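Local coordinates for AT27789p (Drosophila melanogaster, PDB 5UZN), which probably binds RNA, including mRNA, as Glorund, a fly hnRNP F/H homologue of which this chain is the third quasi-RNA recognition motif, at residues Y11-R16 against K29-I34. Numbering follows the deposited sequence.
Sequences YTIHMR and KFFEPI
In the core of this quasi-RNA recognition motif, Ile13 and Met15 on strand 11-16 meet Phe30 and Phe31 of segment 29-34, on the helix 24-31 side of the sheet. The strand is a central one of the four-stranded antiparallel sheet, and the helix packs across one face of that sheet. All four side chains are buried. Met15 and Phe31 approach from opposite directions. Met15 CE lies 3.7 Å from Phe31 CE2 and 4.0 Å from Phe30 CD2, so one methyl group touches both rings. Its sulfur makes a Met-aromatic contact: SD sits at the edge of the Phe31 ring, 5.0 Å from the ring centroid and 77° off the normal. The Met15 chain is extended at chi2 and bends at chi3 (73°), which swings CE up against both phenylalanines, where they pack on each other. Ile13 CD1 comes obliquely to Phe31 CE1, 4.3 Å away, past CZ from the CE2 corner that Met15 uses. Phe30 stands edge-on to Phe31, a T-shaped (edge-to-face) pair, with Phe30 CD2 3.7 Å above the Phe31 plane, over its centre. Phe57 of strand 52-57 meets the Phe31 ring edge-to-face, and Ala66 of helix 60-68 touches both Ile13 and Phe31. Met74 and Ile79 both touch Met15 and Phe30. Without the long thioether, as with an alanine at Met15, a gap is likely to open beside the rings, costing both their methyl neighbour and Phe31 its sulfur contact. The contact is wholly apolar, consistent with helix and sheet being held together here by side-chain fit and dispersion.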
ATOM      1  N   TYR A  11      -6.920  -3.123  -8.784  1.00 19.25           N
ATOM      2  CA  TYR A  11      -5.975  -2.129  -9.282  1.00 27.50           C
ATOM      3  C   TYR A  11      -4.923  -1.867  -8.211  1.00 25.83           C
ATOM      4  O   TYR A  11      -5.254  -1.468  -7.086  1.00 23.12           O
ATOM      5  CB  TYR A  11      -6.699  -0.844  -9.667  1.00 19.27           C
ATOM      6  CG  TYR A  11      -7.767  -1.090 -10.706  1.00 24.25           C
ATOM      7  CD1 TYR A  11      -9.043  -1.525 -10.342  1.00 25.96           C
ATOM      8  CD2 TYR A  11      -7.498  -0.896 -12.054  1.00 25.65           C
ATOM      9  CE1 TYR A  11     -10.017  -1.759 -11.292  1.00 29.28           C
ATOM     10  CE2 TYR A  11      -8.476  -1.129 -13.024  1.00 29.81           C
ATOM     11  CZ  TYR A  11      -9.733  -1.560 -12.631  1.00 34.91           C
ATOM     12  OH  TYR A  11     -10.707  -1.797 -13.577  1.00 41.96           O
ATOM     13  N   THR A  12      -3.662  -2.067  -8.567  1.00 20.96           N
ATOM     14  CA  THR A  12      -2.604  -2.304  -7.593  1.00 15.30           C
ATOM     15  C   THR A  12      -1.656  -1.119  -7.465  1.00 22.32           C
ATOM     16  O   THR A  12      -1.181  -0.574  -8.473  1.00 19.62           O
ATOM     17  CB  THR A  12      -1.825  -3.545  -7.992  1.00 24.07           C
ATOM     18  OG1 THR A  12      -2.754  -4.613  -8.104  1.00 27.81           O
ATOM     19  CG2 THR A  12      -0.776  -3.878  -6.945  1.00 30.78           C
ATOM     20  N   ILE A  13      -1.356  -0.754  -6.221  1.00 24.40           N
ATOM     21  CA  ILE A  13      -0.322   0.220  -5.889  1.00 16.52           C
ATOM     22  C   ILE A  13       0.752  -0.514  -5.103  1.00 22.05           C
ATOM     23  O   ILE A  13       0.482  -1.026  -4.008  1.00 18.72           O
ATOM     24  CB  ILE A  13      -0.883   1.385  -5.073  1.00 19.06           C
ATOM     25  CG1 ILE A  13      -1.914   2.178  -5.876  1.00 18.93           C
ATOM     26  CG2 ILE A  13       0.243   2.304  -4.619  1.00 17.71           C
ATOM     27  CD1 ILE A  13      -2.406   3.387  -5.092  1.00 14.08           C
ATOM     28  N   HIS A  14       1.952  -0.598  -5.677  1.00 18.67           N
ATOM     29  CA  HIS A  14       3.095  -1.205  -5.018  1.00 13.49           C
ATOM     30  C   HIS A  14       3.786  -0.129  -4.202  1.00 20.56           C
ATOM     31  O   HIS A  14       3.871   1.021  -4.628  1.00 17.59           O
ATOM     32  CB  HIS A  14       4.057  -1.826  -6.045  1.00 18.69           C
ATOM     33  CG  HIS A  14       5.248  -2.478  -5.419  1.00 20.23           C
ATOM     34  ND1 HIS A  14       5.138  -3.552  -4.559  1.00 22.83           N
ATOM     35  CD2 HIS A  14       6.571  -2.183  -5.489  1.00 23.21           C
ATOM     36  CE1 HIS A  14       6.345  -3.898  -4.134  1.00 29.60           C
ATOM     37  NE2 HIS A  14       7.230  -3.083  -4.680  1.00 21.15           N
ATOM     38  N   MET A  15       4.217  -0.486  -2.993  1.00 18.32           N
ATOM     39  CA  MET A  15       4.713   0.487  -2.030  1.00 18.61           C
ATOM     40  C   MET A  15       6.117   0.100  -1.606  1.00 12.19           C
ATOM     41  O   MET A  15       6.373  -1.061  -1.312  1.00 17.70           O
ATOM     42  CB  MET A  15       3.788   0.581  -0.796  1.00 15.88           C
ATOM     43  CG  MET A  15       2.301   0.685  -1.114  1.00 16.85           C
ATOM     44  SD  MET A  15       1.225   0.498   0.318  1.00 17.97           S
ATOM     45  CE  MET A  15       1.524   2.078   1.128  1.00 15.07           C
ATOM     46  N   ARG A  16       7.032   1.059  -1.584  1.00 13.31           N
ATOM     47  CA  ARG A  16       8.359   0.820  -1.043  1.00 13.55           C
ATOM     48  C   ARG A  16       8.671   1.792   0.088  1.00 22.43           C
ATOM     49  O   ARG A  16       8.086   2.878   0.178  1.00 18.00           O
ATOM     50  CB  ARG A  16       9.424   0.919  -2.136  1.00 19.71           C
ATOM     51  CG  ARG A  16       9.217  -0.103  -3.243  1.00 21.85           C
ATOM     52  CD  ARG A  16      10.289  -0.009  -4.305  1.00 19.78           C
ATOM     53  NE  ARG A  16      11.474  -0.762  -3.942  1.00 42.01           N
ATOM     54  CZ  ARG A  16      11.557  -2.081  -4.082  1.00 34.60           C
ATOM     55  NH1 ARG A  16      10.512  -2.761  -4.573  1.00 33.65           N
ATOM     56  NH2 ARG A  16      12.676  -2.712  -3.758  1.00 40.89           N
ATOM     57  N   LYS A  29      -4.367   3.070   7.144  1.00 21.27           N
ATOM     58  CA  LYS A  29      -4.347   4.444   7.655  1.00 19.58           C
ATOM     59  C   LYS A  29      -3.710   5.402   6.664  1.00 19.94           C
ATOM     60  O   LYS A  29      -4.100   6.574   6.585  1.00 21.24           O
ATOM     61  CB  LYS A  29      -3.588   4.513   8.982  1.00 32.57           C
ATOM     62  CG  LYS A  29      -4.313   3.866  10.150  1.00 30.00           C
ATOM     63  CD  LYS A  29      -3.476   3.947  11.427  1.00 44.17           C
ATOM     64  CE  LYS A  29      -4.168   3.253  12.602  1.00 39.35           C
ATOM     65  NZ  LYS A  29      -3.316   3.239  13.833  1.00 46.29           N
ATOM     66  N   PHE A  30      -2.737   4.910   5.899  1.00 22.80           N
ATOM     67  CA  PHE A  30      -2.009   5.727   4.937  1.00 20.26           C
ATOM     68  C   PHE A  30      -2.924   6.226   3.822  1.00 17.91           C
ATOM     69  O   PHE A  30      -2.811   7.377   3.393  1.00 17.22           O
ATOM     70  CB  PHE A  30      -0.836   4.910   4.382  1.00 16.31           C
ATOM     71  CG  PHE A  30       0.065   5.684   3.452  1.00 20.58           C
ATOM     72  CD1 PHE A  30       1.079   6.481   3.957  1.00 19.98           C
ATOM     73  CD2 PHE A  30      -0.127   5.643   2.084  1.00 20.05           C
ATOM     74  CE1 PHE A  30       1.895   7.195   3.117  1.00 18.90           C
ATOM     75  CE2 PHE A  30       0.708   6.350   1.237  1.00 21.26           C
ATOM     76  CZ  PHE A  30       1.718   7.131   1.765  1.00 19.49           C
ATOM     77  N   PHE A  31      -3.853   5.391   3.360  1.00 18.60           N
ATOM     78  CA  PHE A  31      -4.719   5.756   2.246  1.00 16.67           C
ATOM     79  C   PHE A  31      -6.086   6.275   2.672  1.00 27.32           C
ATOM     80  O   PHE A  31      -6.918   6.556   1.802  1.00 18.76           O
ATOM     81  CB  PHE A  31      -4.919   4.557   1.313  1.00 22.94           C
ATOM     82  CG  PHE A  31      -3.681   4.150   0.577  1.00 19.89           C
ATOM     83  CD1 PHE A  31      -3.099   5.006  -0.354  1.00 19.61           C
ATOM     84  CD2 PHE A  31      -3.110   2.916   0.803  1.00 18.75           C
ATOM     85  CE1 PHE A  31      -1.969   4.631  -1.035  1.00 13.61           C
ATOM     86  CE2 PHE A  31      -1.982   2.526   0.118  1.00 18.92           C
ATOM     87  CZ  PHE A  31      -1.405   3.390  -0.793  1.00 18.84           C
ATOM     88  N   GLU A  32      -6.365   6.384   3.967  1.00 23.91           N
ATOM     89  CA  GLU A  32      -7.716   6.764   4.360  1.00 25.05           C
ATOM     90  C   GLU A  32      -7.956   8.187   3.876  1.00 18.47           C
ATOM     91  O   GLU A  32      -7.027   8.982   3.846  1.00 26.18           O
ATOM     92  CB  GLU A  32      -7.914   6.646   5.883  1.00 28.10           C
ATOM     93  CG  GLU A  32      -7.199   7.713   6.676  1.00 43.78           C
ATOM     94  CD  GLU A  32      -7.139   7.406   8.157  1.00 50.86           C
ATOM     95  OE1 GLU A  32      -6.598   8.254   8.898  1.00 56.95           O
ATOM     96  OE2 GLU A  32      -7.609   6.316   8.573  1.00 38.33           O
ATOM     97  N   PRO A  33      -9.200   8.527   3.494  1.00 27.18           N
ATOM     98  CA  PRO A  33     -10.456   7.757   3.532  1.00 28.79           C
ATOM     99  C   PRO A  33     -10.568   6.682   2.477  1.00 27.17           C
ATOM    100  O   PRO A  33     -11.497   5.872   2.512  1.00 25.92           O
ATOM    101  CB  PRO A  33     -11.529   8.825   3.282  1.00 34.15           C
ATOM    102  CG  PRO A  33     -10.833   9.842   2.459  1.00 37.00           C
ATOM    103  CD  PRO A  33      -9.418   9.889   2.974  1.00 23.52           C
ATOM    104  N   ILE A  34      -9.645   6.655   1.546  1.00 24.46           N
ATOM    105  CA  ILE A  34      -9.741   5.695   0.459  1.00 24.44           C
ATOM    106  C   ILE A  34      -9.344   4.319   0.966  1.00 35.84           C
ATOM    107  O   ILE A  34      -8.374   4.125   1.710  1.00 29.46           O
ATOM    108  CB  ILE A  34      -8.896   6.128  -0.748  1.00 31.44           C
ATOM    109  CG1 ILE A  34      -9.483   7.402  -1.364  1.00 31.56           C
ATOM    110  CG2 ILE A  34      -8.897   5.032  -1.802  1.00 35.44           C
ATOM    111  CD1 ILE A  34     -10.786   7.171  -2.078  1.00 30.03           C
TER